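Local atomic coordinates of putative PAS/PAC sensor protein (Nakamurella multipartita DSM 44233, PDB entry 6HMJ), a protein that senses blue light through a flavin mononucleotide chromophore held in a light-oxygen-voltage domain and regulates translation, probably by way of its RNA-binding ANTAR domain. Residues 259-264 with 284-289; 298-303 with 312-317; 331-336 with 342-347. All blocks are in the same frame, centred on the assembly; numbering follows the deposited sequence.

In the fold
All three contacts are buried and belong to one PAS-type domain, where they enclose a single FMN from different directions. Interactions 1 and 2 are small: a leucine of the outermost strand meets the short 3-10 segment with the cysteine beside the flavin, probably the photoactive one, and one helix leans on strand 310-317. Within each, the two segments meet thinly, mostly through apolar atoms, while polar groups turn to the flavin and its phosphate. A probable backbone hydrogen bond from Phe-317 to Leu-287 joins them. Interaction 3 is larger and unlike both, a hydrogen-bonded hairpin with one face toward the pocket and the other toward the second subunit. Interaction 2 touches no other chain; interaction 1 reaches the second subunit through Val-262 and Tyr-263.

Interaction 1 of 3, residues 259-264 with 284-289; sequences QPLVYA and CRFLQA. With FMN (flavin mononucleotide), chain E.
The ring of Phe-286 meets Leu-261 at its edge, with CD1 of the leucine near the ring plane and 4.2 Å from CE2. One face of the ring has the carbonyl oxygen of Cys-284 above it, offset toward the rim, and Tyr-274 makes an edge-to-face pair with the same ring. Phe-286 reaches the leucine because its CG sits between the backbone N and the carbonyl carbon (chi1 55°), which swings the ring back toward the strand. The second flat group, the guanidinium of Arg-285, presents its edge to the FMN phosphate: NE donates to O3P over 2.7 Å at 164°, whereas the bond from NH2 to that oxygen is weak. NH2 also forms a salt bridge with Asp-258. A leucine in place of Arg-285 would probably leave the phosphate oxygen without this donor and Asp-258 without its cationic mate.

Cys-284 sits between Leu-261 and the flavin: its SG packs against the leucine branch, 3.2 Å from CD2, while its CB approaches the ribityl O2' of FMN. Further along, Gln-288 spends one amide nitrogen on two acceptors, with NE2 at 2.9 Å from FMN O2 and 3.2 Å from O4'. Leu-287 adds CD1 beside FMN O4.

SG stands 4.6 Å from FMN C4A, so no bond joins them in this model. The spacing is consistent with the dark state of a light-oxygen-voltage domain, whose cysteine adds to that carbon under blue light.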
loop_
_atom_site.group_PDB
_atom_site.type_symbol
_atom_site.label_atom_id
_atom_site.label_comp_id
_atom_site.label_asym_id
_atom_site.label_seq_id
_atom_site.Cartn_x
_atom_site.Cartn_y
_atom_site.Cartn_z
ATOM N N GLN A 259 -47.465 15.450 5.505
ATOM C CA GLN A 259 -46.441 15.491 6.542
ATOM C C GLN A 259 -45.299 16.448 6.172
ATOM O O GLN A 259 -44.152 16.031 6.039
ATOM C CB GLN A 259 -45.898 14.093 6.804
ATOM C CG GLN A 259 -46.976 13.044 7.049
ATOM C CD GLN A 259 -46.409 11.650 7.248
ATOM O OE1 GLN A 259 -45.199 11.434 7.137
ATOM N NE2 GLN A 259 -47.283 10.692 7.535
ATOM N N PRO A 260 -45.592 17.738 6.030
ATOM C CA PRO A 260 -44.577 18.682 5.551
ATOM C C PRO A 260 -43.539 19.023 6.609
ATOM O O PRO A 260 -43.753 18.873 7.813
ATOM C CB PRO A 260 -45.399 19.922 5.182
ATOM C CG PRO A 260 -46.592 19.848 6.084
ATOM C CD PRO A 260 -46.904 18.385 6.223
ATOM N N LEU A 261 -42.396 19.503 6.125
ATOM C CA LEU A 261 -41.337 19.977 7.003
ATOM C C LEU A 261 -41.717 21.341 7.560
ATOM O O LEU A 261 -42.120 22.235 6.808
ATOM C CB LEU A 261 -40.011 20.083 6.252
ATOM C CG LEU A 261 -39.083 18.871 6.170
ATOM C CD1 LEU A 261 -37.847 19.237 5.365
ATOM C CD2 LEU A 261 -38.689 18.376 7.552
ATOM N N VAL A 262 -41.584 21.499 8.873
ATOM C CA VAL A 262 -41.835 22.777 9.530
ATOM C C VAL A 262 -40.609 23.322 10.244
ATOM O O VAL A 262 -40.655 24.461 10.732
ATOM C CB VAL A 262 -43.027 22.688 10.507
ATOM C CG1 VAL A 262 -44.298 22.345 9.751
ATOM C CG2 VAL A 262 -42.771 21.652 11.588
ATOM N N TYR A 263 -39.516 22.561 10.319
ATOM C CA TYR A 263 -38.263 23.063 10.859
ATOM C C TYR A 263 -37.094 22.274 10.283
ATOM O O TYR A 263 -37.195 21.068 10.044
ATOM C CB TYR A 263 -38.210 22.987 12.389
ATOM C CG TYR A 263 -36.872 23.433 12.931
ATOM C CD1 TYR A 263 -36.554 24.781 13.027
ATOM C CD2 TYR A 263 -35.915 22.507 13.320
ATOM C CE1 TYR A 263 -35.327 25.193 13.506
ATOM C CE2 TYR A 263 -34.685 22.909 13.803
ATOM C CZ TYR A 263 -34.394 24.250 13.893
ATOM O OH TYR A 263 -33.167 24.649 14.375
ATOM N N ALA A 264 -35.978 22.973 10.079
ATOM C CA ALA A 264 -34.735 22.346 9.636
ATOM C C ALA A 264 -33.582 23.261 10.019
ATOM O O ALA A 264 -33.577 24.438 9.641
ATOM C CB ALA A 264 -34.751 22.091 8.129
ATOM N N CYS A 284 -40.086 15.283 3.320
ATOM C CA CYS A 284 -38.650 15.030 3.241
ATOM C C CYS A 284 -38.263 14.036 2.151
ATOM O O CYS A 284 -37.067 13.852 1.908
ATOM C CB CYS A 284 -38.131 14.520 4.588
ATOM S SG CYS A 284 -38.628 15.540 5.990
ATOM N N ARG A 285 -39.231 13.394 1.491
ATOM C CA ARG A 285 -38.908 12.381 0.492
ATOM C C ARG A 285 -37.990 12.901 -0.611
ATOM O O ARG A 285 -37.404 12.093 -1.337
ATOM C CB ARG A 285 -40.189 11.802 -0.109
ATOM C CG ARG A 285 -40.890 12.675 -1.121
ATOM C CD ARG A 285 -42.018 11.901 -1.776
ATOM N NE ARG A 285 -43.034 11.496 -0.811
ATOM C CZ ARG A 285 -44.068 12.252 -0.448
ATOM N NH1 ARG A 285 -44.229 13.463 -0.967
ATOM N NH2 ARG A 285 -44.943 11.795 0.439
ATOM N N PHE A 286 -37.868 14.222 -0.782
ATOM C CA PHE A 286 -37.055 14.740 -1.875
ATOM C C PHE A 286 -35.599 14.303 -1.768
ATOM O O PHE A 286 -34.877 14.345 -2.769
ATOM C CB PHE A 286 -37.127 16.269 -1.945
ATOM C CG PHE A 286 -36.752 16.971 -0.664
ATOM C CD1 PHE A 286 -35.421 17.209 -0.349
ATOM C CD2 PHE A 286 -37.731 17.430 0.203
ATOM C CE1 PHE A 286 -35.075 17.868 0.822
ATOM C CE2 PHE A 286 -37.396 18.090 1.376
ATOM C CZ PHE A 286 -36.067 18.312 1.686
ATOM N N LEU A 287 -35.145 13.898 -0.579
ATOM C CA LEU A 287 -33.781 13.405 -0.431
ATOM C C LEU A 287 -33.574 12.078 -1.147
ATOM O O LEU A 287 -32.427 11.701 -1.409
ATOM C CB LEU A 287 -33.432 13.257 1.051
ATOM C CG LEU A 287 -33.390 14.559 1.848
ATOM C CD1 LEU A 287 -33.178 14.278 3.321
ATOM C CD2 LEU A 287 -32.301 15.477 1.316
ATOM N N GLN A 288 -34.654 11.370 -1.472
ATOM C CA GLN A 288 -34.563 10.119 -2.208
ATOM C C GLN A 288 -34.431 10.336 -3.710
ATOM O O GLN A 288 -34.122 9.381 -4.434
ATOM C CB GLN A 288 -35.798 9.260 -1.924
ATOM C CG GLN A 288 -35.968 8.894 -0.460
ATOM C CD GLN A 288 -37.389 8.495 -0.124
ATOM O OE1 GLN A 288 -38.154 8.086 -0.997
ATOM N NE2 GLN A 288 -37.757 8.627 1.146
ATOM N N ALA A 289 -34.652 11.560 -4.186
ATOM C CA ALA A 289 -34.524 11.897 -5.602
ATOM C C ALA A 289 -35.311 10.914 -6.465
ATOM O O ALA A 289 -34.811 10.371 -7.453
ATOM C CB ALA A 289 -33.054 11.942 -6.021
HETATM N N1 FMN E . -36.820 10.090 4.196
HETATM C C2 FMN E . -35.600 10.110 3.616
HETATM O O2 FMN E . -35.394 9.392 2.614
HETATM N N3 FMN E . -34.593 10.872 4.075
HETATM C C4 FMN E . -34.719 11.668 5.140
HETATM O O4 FMN E . -33.760 12.363 5.538
HETATM C C4A FMN E . -36.024 11.708 5.833
HETATM N N5 FMN E . -36.236 12.485 6.912
HETATM C C5A FMN E . -37.443 12.497 7.523
HETATM C C6 FMN E . -37.623 13.309 8.639
HETATM C C7 FMN E . -38.849 13.347 9.286
HETATM C C7M FMN E . -39.024 14.236 10.489
HETATM C C8 FMN E . -39.971 12.508 8.789
HETATM C C8M FMN E . -41.316 12.514 9.465
HETATM C C9 FMN E . -39.792 11.694 7.681
HETATM C C9A FMN E . -38.567 11.651 7.020
HETATM N N10 FMN E . -38.355 10.830 5.881
HETATM C C10 FMN E . -37.088 10.845 5.281
HETATM C "C1'" FMN E . -39.377 9.950 5.307
HETATM C "C2'" FMN E . -40.096 10.637 4.163
HETATM O "O2'" FMN E . -40.252 12.033 4.425
HETATM C "C3'" FMN E . -41.459 9.997 3.983
HETATM O "O3'" FMN E . -42.200 10.133 5.205
HETATM C "C4'" FMN E . -41.388 8.519 3.634
HETATM O "O4'" FMN E . -40.629 8.327 2.440
HETATM C "C5'" FMN E . -42.826 8.042 3.489
HETATM O "O5'" FMN E . -43.026 7.310 2.288
HETATM P P FMN E . -43.737 8.030 1.041
HETATM O O1P FMN E . -43.731 6.942 -0.002
HETATM O O2P FMN E . -45.102 8.400 1.572
HETATM O O3P FMN E . -42.887 9.242 0.747
#

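Interaction 2 of 3, residues 298-303 with 312-317; sequences SAIRSA and TLIRNF. With FMN (flavin mononucleotide), chain E.
Ile-300 of the helix meets Thr-312 of the strand, the two side chains crossing at about a right angle. CG1 of the isoleucine lies 3.9 Å from Thr-312 OG1, and its CD1 comes equally near the threonine methyl CG2. The same CD1 reaches along the strand to Ile-314 CD1 at 4.3 Å. The branch of Ile-300 divides the work: CG2, anti to the backbone N, touches FMN at C1' and C4', while CG1 carries CD1 over to the strand. Ile-314 in turn sets its CD1 3.6 Å from FMN O2, so the two isoleucines line the ribityl chain and the O2 end of the flavin.

On this strand the polar contact with the flavin is made by Asn-316. Its OD1 accepts from FMN N3 over 3.1 Å at 167°, and its ND2 gives a longer bond of 3.3 Å to O2, so that the amide answers a donor and an acceptor on the pyrimidine ring at once. From the helix, Arg-301 folds at chi3 (-92°) and turns the edge of its guanidinium to the phosphate; the bond from NE to O1P is weak. One face of that guanidinium lies over CA of Ser-298.

A second shell fixes these groups. Asn-326 ND2 bonds to Asn-316 OD1, and Asn-316 ND2 also reaches the carbonyl of Arg-315, well above the plane of that carbonyl. The N-H of FMN N3 and the donor from Asn-326, both on OD1, probably set which way round the amide lies. Thr-312 OG1 is tied to Thr-214 OG1 of the neighbouring strand. A helix set across an antiparallel sheet, with an asparagine pair at the pyrimidine edge, Asn-316 bonding it directly and Asn-326 bonded to Asn-316, is characteristic of flavin-binding PAS domains of the light-oxygen-voltage type.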
loop_
_atom_site.group_PDB
_atom_site.type_symbol
_atom_site.label_atom_id
_atom_site.label_comp_id
_atom_site.label_asym_id
_atom_site.label_seq_id
_atom_site.Cartn_x
_atom_site.Cartn_y
_atom_site.Cartn_z
ATOM N N SER A 298 -42.606 2.085 2.313
ATOM C CA SER A 298 -43.751 1.560 3.045
ATOM C C SER A 298 -43.412 1.315 4.509
ATOM O O SER A 298 -44.236 1.569 5.395
ATOM C CB SER A 298 -44.238 0.271 2.386
ATOM O OG SER A 298 -45.355 -0.258 3.076
ATOM N N ALA A 299 -42.201 0.825 4.786
ATOM C CA ALA A 299 -41.797 0.611 6.170
ATOM C C ALA A 299 -41.802 1.918 6.948
ATOM O O ALA A 299 -42.276 1.970 8.090
ATOM C CB ALA A 299 -40.413 -0.036 6.215
ATOM N N ILE A 300 -41.297 2.990 6.339
ATOM C CA ILE A 300 -41.286 4.290 7.000
ATOM C C ILE A 300 -42.711 4.790 7.209
ATOM O O ILE A 300 -43.082 5.218 8.308
ATOM C CB ILE A 300 -40.447 5.290 6.184
ATOM C CG1 ILE A 300 -39.011 4.774 6.026
ATOM C CG2 ILE A 300 -40.451 6.653 6.851
ATOM C CD1 ILE A 300 -38.199 5.508 4.974
ATOM N N ARG A 301 -43.529 4.746 6.153
ATOM C CA ARG A 301 -44.924 5.166 6.262
ATOM C C ARG A 301 -45.632 4.446 7.401
ATOM O O ARG A 301 -46.324 5.071 8.213
ATOM C CB ARG A 301 -45.643 4.905 4.936
ATOM C CG ARG A 301 -45.420 5.976 3.885
ATOM C CD ARG A 301 -46.383 5.840 2.708
ATOM N NE ARG A 301 -45.813 5.021 1.634
ATOM C CZ ARG A 301 -46.064 3.730 1.431
ATOM N NH1 ARG A 301 -46.892 3.062 2.225
ATOM N NH2 ARG A 301 -45.479 3.102 0.420
ATOM N N SER A 302 -45.461 3.126 7.484
ATOM C CA SER A 302 -46.161 2.357 8.506
ATOM C C SER A 302 -45.709 2.762 9.904
ATOM O O SER A 302 -46.536 2.942 10.805
ATOM C CB SER A 302 -45.934 0.862 8.278
ATOM O OG SER A 302 -46.930 0.091 8.925
ATOM N N ALA A 303 -44.396 2.914 10.102
ATOM C CA ALA A 303 -43.885 3.335 11.401
ATOM C C ALA A 303 -44.477 4.677 11.808
ATOM O O ALA A 303 -44.949 4.847 12.939
ATOM C CB ALA A 303 -42.357 3.411 11.361
ATOM N N THR A 312 -33.897 4.480 10.542
ATOM C CA THR A 312 -33.922 4.058 9.150
ATOM C C THR A 312 -32.585 4.366 8.498
ATOM O O THR A 312 -32.066 5.478 8.632
ATOM C CB THR A 312 -35.051 4.752 8.383
ATOM O OG1 THR A 312 -36.308 4.179 8.765
ATOM C CG2 THR A 312 -34.863 4.608 6.877
ATOM N N LEU A 313 -32.034 3.379 7.801
ATOM C CA LEU A 313 -30.893 3.578 6.918
ATOM C C LEU A 313 -31.407 3.588 5.485
ATOM O O LEU A 313 -32.159 2.691 5.086
ATOM C CB LEU A 313 -29.848 2.479 7.109
ATOM C CG LEU A 313 -28.594 2.577 6.240
ATOM C CD1 LEU A 313 -27.820 3.853 6.552
ATOM C CD2 LEU A 313 -27.710 1.350 6.421
ATOM N N ILE A 314 -31.026 4.610 4.722
ATOM C CA ILE A 314 -31.552 4.784 3.375
ATOM C C ILE A 314 -30.539 5.560 2.548
ATOM O O ILE A 314 -29.760 6.360 3.071
ATOM C CB ILE A 314 -32.928 5.495 3.399
ATOM C CG1 ILE A 314 -33.588 5.437 2.020
ATOM C CG2 ILE A 314 -32.780 6.938 3.870
ATOM C CD1 ILE A 314 -35.042 5.870 2.022
ATOM N N ARG A 315 -30.561 5.314 1.242
ATOM C CA ARG A 315 -29.674 5.999 0.312
ATOM C C ARG A 315 -30.298 7.337 -0.072
ATOM O O ARG A 315 -31.464 7.393 -0.473
ATOM C CB ARG A 315 -29.442 5.121 -0.920
ATOM C CG ARG A 315 -28.345 5.593 -1.864
ATOM C CD ARG A 315 -26.958 5.349 -1.280
ATOM N NE ARG A 315 -25.894 5.580 -2.258
ATOM C CZ ARG A 315 -24.605 5.698 -1.951
ATOM N NH1 ARG A 315 -24.207 5.610 -0.689
ATOM N NH2 ARG A 315 -23.711 5.906 -2.909
ATOM N N ASN A 316 -29.528 8.416 0.069
ATOM C CA ASN A 316 -30.027 9.767 -0.141
ATOM C C ASN A 316 -29.088 10.538 -1.058
ATOM O O ASN A 316 -27.997 10.075 -1.407
ATOM C CB ASN A 316 -30.168 10.538 1.181
ATOM C CG ASN A 316 -31.460 10.231 1.935
ATOM O OD1 ASN A 316 -31.640 10.734 3.039
ATOM N ND2 ASN A 316 -32.350 9.427 1.356
ATOM N N PHE A 317 -29.522 11.745 -1.421
ATOM C CA PHE A 317 -28.811 12.571 -2.387
ATOM C C PHE A 317 -28.973 14.033 -2.009
ATOM O O PHE A 317 -30.086 14.483 -1.725
ATOM C CB PHE A 317 -29.338 12.318 -3.804
ATOM C CG PHE A 317 -29.445 10.862 -4.152
ATOM C CD1 PHE A 317 -30.597 10.151 -3.865
ATOM C CD2 PHE A 317 -28.382 10.198 -4.741
ATOM C CE1 PHE A 317 -30.692 8.809 -4.173
ATOM C CE2 PHE A 317 -28.474 8.858 -5.052
ATOM C CZ PHE A 317 -29.628 8.162 -4.766
HETATM N N1 FMN E . -36.820 10.090 4.196
HETATM C C2 FMN E . -35.600 10.110 3.616
HETATM O O2 FMN E . -35.394 9.392 2.614
HETATM N N3 FMN E . -34.593 10.872 4.075
HETATM C C4 FMN E . -34.719 11.668 5.140
HETATM O O4 FMN E . -33.760 12.363 5.538
HETATM C C4A FMN E . -36.024 11.708 5.833
HETATM N N5 FMN E . -36.236 12.485 6.912
HETATM C C5A FMN E . -37.443 12.497 7.523
HETATM C C6 FMN E . -37.623 13.309 8.639
HETATM C C7 FMN E . -38.849 13.347 9.286
HETATM C C7M FMN E . -39.024 14.236 10.489
HETATM C C8 FMN E . -39.971 12.508 8.789
HETATM C C8M FMN E . -41.316 12.514 9.465
HETATM C C9 FMN E . -39.792 11.694 7.681
HETATM C C9A FMN E . -38.567 11.651 7.020
HETATM N N10 FMN E . -38.355 10.830 5.881
HETATM C C10 FMN E . -37.088 10.845 5.281
HETATM C "C1'" FMN E . -39.377 9.950 5.307
HETATM C "C2'" FMN E . -40.096 10.637 4.163
HETATM O "O2'" FMN E . -40.252 12.033 4.425
HETATM C "C3'" FMN E . -41.459 9.997 3.983
HETATM O "O3'" FMN E . -42.200 10.133 5.205
HETATM C "C4'" FMN E . -41.388 8.519 3.634
HETATM O "O4'" FMN E . -40.629 8.327 2.440
HETATM C "C5'" FMN E . -42.826 8.042 3.489
HETATM O "O5'" FMN E . -43.026 7.310 2.288
HETATM P P FMN E . -43.737 8.030 1.041
HETATM O O1P FMN E . -43.731 6.942 -0.002
HETATM O O2P FMN E . -45.102 8.400 1.572
HETATM O O3P FMN E . -42.887 9.242 0.747
#

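Interaction 3 of 3, residues 331-336 with 342-347; sequences SPVRNG and HYIGYQ. With FMN (flavin mononucleotide), chain E.
A proline sits within this hairpin strand, and its ring lies flat-on to a tyrosine across from it: Pro-332 CB is 3.9 Å from the centroid of the Tyr-343 ring and 24° off its normal, a CH-pi contact over the face. Toward strand 340-346 no N-H is called for here, because Pro-332 and Tyr-343 form a non-hydrogen-bonded pair of the antiparallel strands. With chi1 at -105° the ring of Tyr-343 lies over the proline, and its OH is hydrogen-bonded to the carbonyl of Asp-308.

The pairs on either side carry the bonding. Ser-331 and Ile-344 exchange two backbone hydrogen bonds, 3.0 Å from Ser-331 N to Ile-344 O and 2.9 Å from Ile-344 N to Ser-331 O; Val-333 N then donates to His-342 O at 3.1 Å. Ser-331, Val-333, His-342 and Ile-344 all point to the other face of the sheet. There Val-333 CG2 packs diagonally against Ile-344 CD1 at 3.6 Å, and Ser-331 CB meets the edge of the Tyr-346 ring. This face adjoins the second subunit, whose Asp-244 is hydrogen-bonded to Ser-331 OG.

On the pocket side, Gly-345 has no CB, which would otherwise run into FMN C6; its N lies 3.5 Å from the methyl C7M. Beyond it, Gln-347 bends at chi2, bringing its NE2 to FMN N5 in a weak bond of 3.4 Å; the same nitrogen is bonded to Thr-250 OG1. The hairpin thus joins a mixed polar and apolar surface facing the second subunit to a glutamine tied to Thr-250 and weakly bonded to N5, the atom protonated when a light-oxygen-voltage flavin forms its adduct, and is consistent with a path from chromophore to subunit interface.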
loop_
_atom_site.group_PDB
_atom_site.type_symbol
_atom_site.label_atom_id
_atom_site.label_comp_id
_atom_site.label_asym_id
_atom_site.label_seq_id
_atom_site.Cartn_x
_atom_site.Cartn_y
_atom_site.Cartn_z
ATOM N N SER A 331 -38.506 10.231 15.802
ATOM C CA SER A 331 -39.009 10.267 17.169
ATOM C C SER A 331 -40.362 10.962 17.188
ATOM O O SER A 331 -40.457 12.126 16.762
ATOM C CB SER A 331 -38.017 10.994 18.080
ATOM O OG SER A 331 -38.302 10.734 19.442
ATOM N N PRO A 332 -41.432 10.308 17.637
ATOM C CA PRO A 332 -42.742 10.969 17.647
ATOM C C PRO A 332 -42.898 11.899 18.838
ATOM O O PRO A 332 -42.380 11.649 19.930
ATOM C CB PRO A 332 -43.726 9.794 17.730
ATOM C CG PRO A 332 -42.970 8.739 18.456
ATOM C CD PRO A 332 -41.531 8.889 18.027
ATOM N N VAL A 333 -43.639 12.979 18.614
ATOM C CA VAL A 333 -43.931 13.973 19.642
ATOM C C VAL A 333 -45.439 13.980 19.847
ATOM O O VAL A 333 -46.194 14.228 18.900
ATOM C CB VAL A 333 -43.421 15.370 19.254
ATOM C CG1 VAL A 333 -43.708 16.364 20.364
ATOM C CG2 VAL A 333 -41.935 15.326 18.922
ATOM N N ARG A 334 -45.876 13.726 21.074
ATOM C CA ARG A 334 -47.293 13.619 21.388
ATOM C C ARG A 334 -47.699 14.820 22.231
ATOM O O ARG A 334 -46.960 15.236 23.129
ATOM C CB ARG A 334 -47.576 12.319 22.145
ATOM C CG ARG A 334 -47.069 11.083 21.413
ATOM C CD ARG A 334 -47.425 9.777 22.114
ATOM N NE ARG A 334 -46.946 8.622 21.352
ATOM C CZ ARG A 334 -47.675 7.882 20.520
ATOM N NH1 ARG A 334 -48.959 8.146 20.315
ATOM N NH2 ARG A 334 -47.105 6.861 19.890
ATOM N N ASN A 335 -48.871 15.380 21.944
ATOM C CA ASN A 335 -49.338 16.559 22.660
ATOM C C ASN A 335 -49.914 16.134 24.010
ATOM O O ASN A 335 -49.755 14.991 24.450
ATOM C CB ASN A 335 -50.347 17.333 21.812
ATOM C CG ASN A 335 -51.601 16.535 21.511
ATOM O OD1 ASN A 335 -51.812 15.451 22.056
ATOM N ND2 ASN A 335 -52.447 17.074 20.639
ATOM N N GLY A 336 -50.594 17.061 24.689
ATOM C CA GLY A 336 -51.096 16.772 26.023
ATOM C C GLY A 336 -52.068 15.609 26.051
ATOM O O GLY A 336 -52.049 14.795 26.978
ATOM N N HIS A 342 -46.340 15.921 15.744
ATOM C CA HIS A 342 -45.139 16.108 14.941
ATOM C C HIS A 342 -44.248 14.871 15.026
ATOM O O HIS A 342 -44.485 13.949 15.812
ATOM C CB HIS A 342 -44.323 17.337 15.380
ATOM C CG HIS A 342 -45.027 18.643 15.188
ATOM N ND1 HIS A 342 -46.074 19.050 15.986
ATOM C CD2 HIS A 342 -44.832 19.638 14.290
ATOM C CE1 HIS A 342 -46.489 20.240 15.593
ATOM N NE2 HIS A 342 -45.753 20.618 14.563
ATOM N N TYR A 343 -43.217 14.869 14.182
ATOM C CA TYR A 343 -42.137 13.892 14.213
ATOM C C TYR A 343 -40.823 14.647 14.092
ATOM O O TYR A 343 -40.729 15.621 13.338
ATOM C CB TYR A 343 -42.247 12.868 13.067
ATOM C CG TYR A 343 -42.733 11.492 13.481
ATOM C CD1 TYR A 343 -44.088 11.194 13.520
ATOM C CD2 TYR A 343 -41.834 10.489 13.816
ATOM C CE1 TYR A 343 -44.533 9.940 13.889
ATOM C CE2 TYR A 343 -42.269 9.233 14.186
ATOM C CZ TYR A 343 -43.622 8.964 14.220
ATOM O OH TYR A 343 -44.072 7.717 14.588
ATOM N N ILE A 344 -39.815 14.208 14.836
ATOM C CA ILE A 344 -38.476 14.778 14.751
ATOM C C ILE A 344 -37.587 13.795 14.003
ATOM O O ILE A 344 -37.677 12.579 14.212
ATOM C CB ILE A 344 -37.891 15.096 16.139
ATOM C CG1 ILE A 344 -38.888 15.906 16.968
ATOM C CG2 ILE A 344 -36.578 15.865 15.991
ATOM C CD1 ILE A 344 -38.451 16.127 18.397
ATOM N N GLY A 345 -36.747 14.323 13.126
ATOM C CA GLY A 345 -35.807 13.513 12.363
ATOM C C GLY A 345 -34.388 13.999 12.587
ATOM O O GLY A 345 -34.132 15.203 12.580
ATOM N N TYR A 346 -33.473 13.053 12.784
ATOM C CA TYR A 346 -32.060 13.343 13.029
ATOM C C TYR A 346 -31.244 12.619 11.962
ATOM O O TYR A 346 -30.903 11.447 12.125
ATOM C CB TYR A 346 -31.638 12.908 14.436
ATOM C CG TYR A 346 -32.611 13.303 15.520
ATOM C CD1 TYR A 346 -33.740 12.537 15.774
ATOM C CD2 TYR A 346 -32.399 14.438 16.293
ATOM C CE1 TYR A 346 -34.635 12.891 16.761
ATOM C CE2 TYR A 346 -33.287 14.801 17.285
ATOM C CZ TYR A 346 -34.404 14.025 17.513
ATOM O OH TYR A 346 -35.296 14.380 18.501
ATOM N N GLN A 347 -30.919 13.320 10.879
ATOM C CA GLN A 347 -30.191 12.709 9.779
ATOM C C GLN A 347 -28.699 12.660 10.087
ATOM O O GLN A 347 -28.130 13.608 10.639
ATOM C CB GLN A 347 -30.430 13.482 8.482
ATOM C CG GLN A 347 -31.876 13.473 8.002
ATOM C CD GLN A 347 -32.738 14.539 8.662
ATOM O OE1 GLN A 347 -32.287 15.267 9.548
ATOM N NE2 GLN A 347 -33.985 14.639 8.222
HETATM N N1 FMN E . -36.820 10.090 4.196
HETATM C C2 FMN E . -35.600 10.110 3.616
HETATM O O2 FMN E . -35.394 9.392 2.614
HETATM N N3 FMN E . -34.593 10.872 4.075
HETATM C C4 FMN E . -34.719 11.668 5.140
HETATM O O4 FMN E . -33.760 12.363 5.538
HETATM C C4A FMN E . -36.024 11.708 5.833
HETATM N N5 FMN E . -36.236 12.485 6.912
HETATM C C5A FMN E . -37.443 12.497 7.523
HETATM C C6 FMN E . -37.623 13.309 8.639
HETATM C C7 FMN E . -38.849 13.347 9.286
HETATM C C7M FMN E . -39.024 14.236 10.489
HETATM C C8 FMN E . -39.971 12.508 8.789
HETATM C C8M FMN E . -41.316 12.514 9.465
HETATM C C9 FMN E . -39.792 11.694 7.681
HETATM C C9A FMN E . -38.567 11.651 7.020
HETATM N N10 FMN E . -38.355 10.830 5.881
HETATM C C10 FMN E . -37.088 10.845 5.281
HETATM C "C1'" FMN E . -39.377 9.950 5.307
HETATM C "C2'" FMN E . -40.096 10.637 4.163
HETATM O "O2'" FMN E . -40.252 12.033 4.425
HETATM C "C3'" FMN E . -41.459 9.997 3.983
HETATM O "O3'" FMN E . -42.200 10.133 5.205
HETATM C "C4'" FMN E . -41.388 8.519 3.634
HETATM O "O4'" FMN E . -40.629 8.327 2.440
HETATM C "C5'" FMN E . -42.826 8.042 3.489
HETATM O "O5'" FMN E . -43.026 7.310 2.288
HETATM P P FMN E . -43.737 8.030 1.041
HETATM O O1P FMN E . -43.731 6.942 -0.002
HETATM O O2P FMN E . -45.102 8.400 1.572
HETATM O O3P FMN E . -42.887 9.242 0.747
#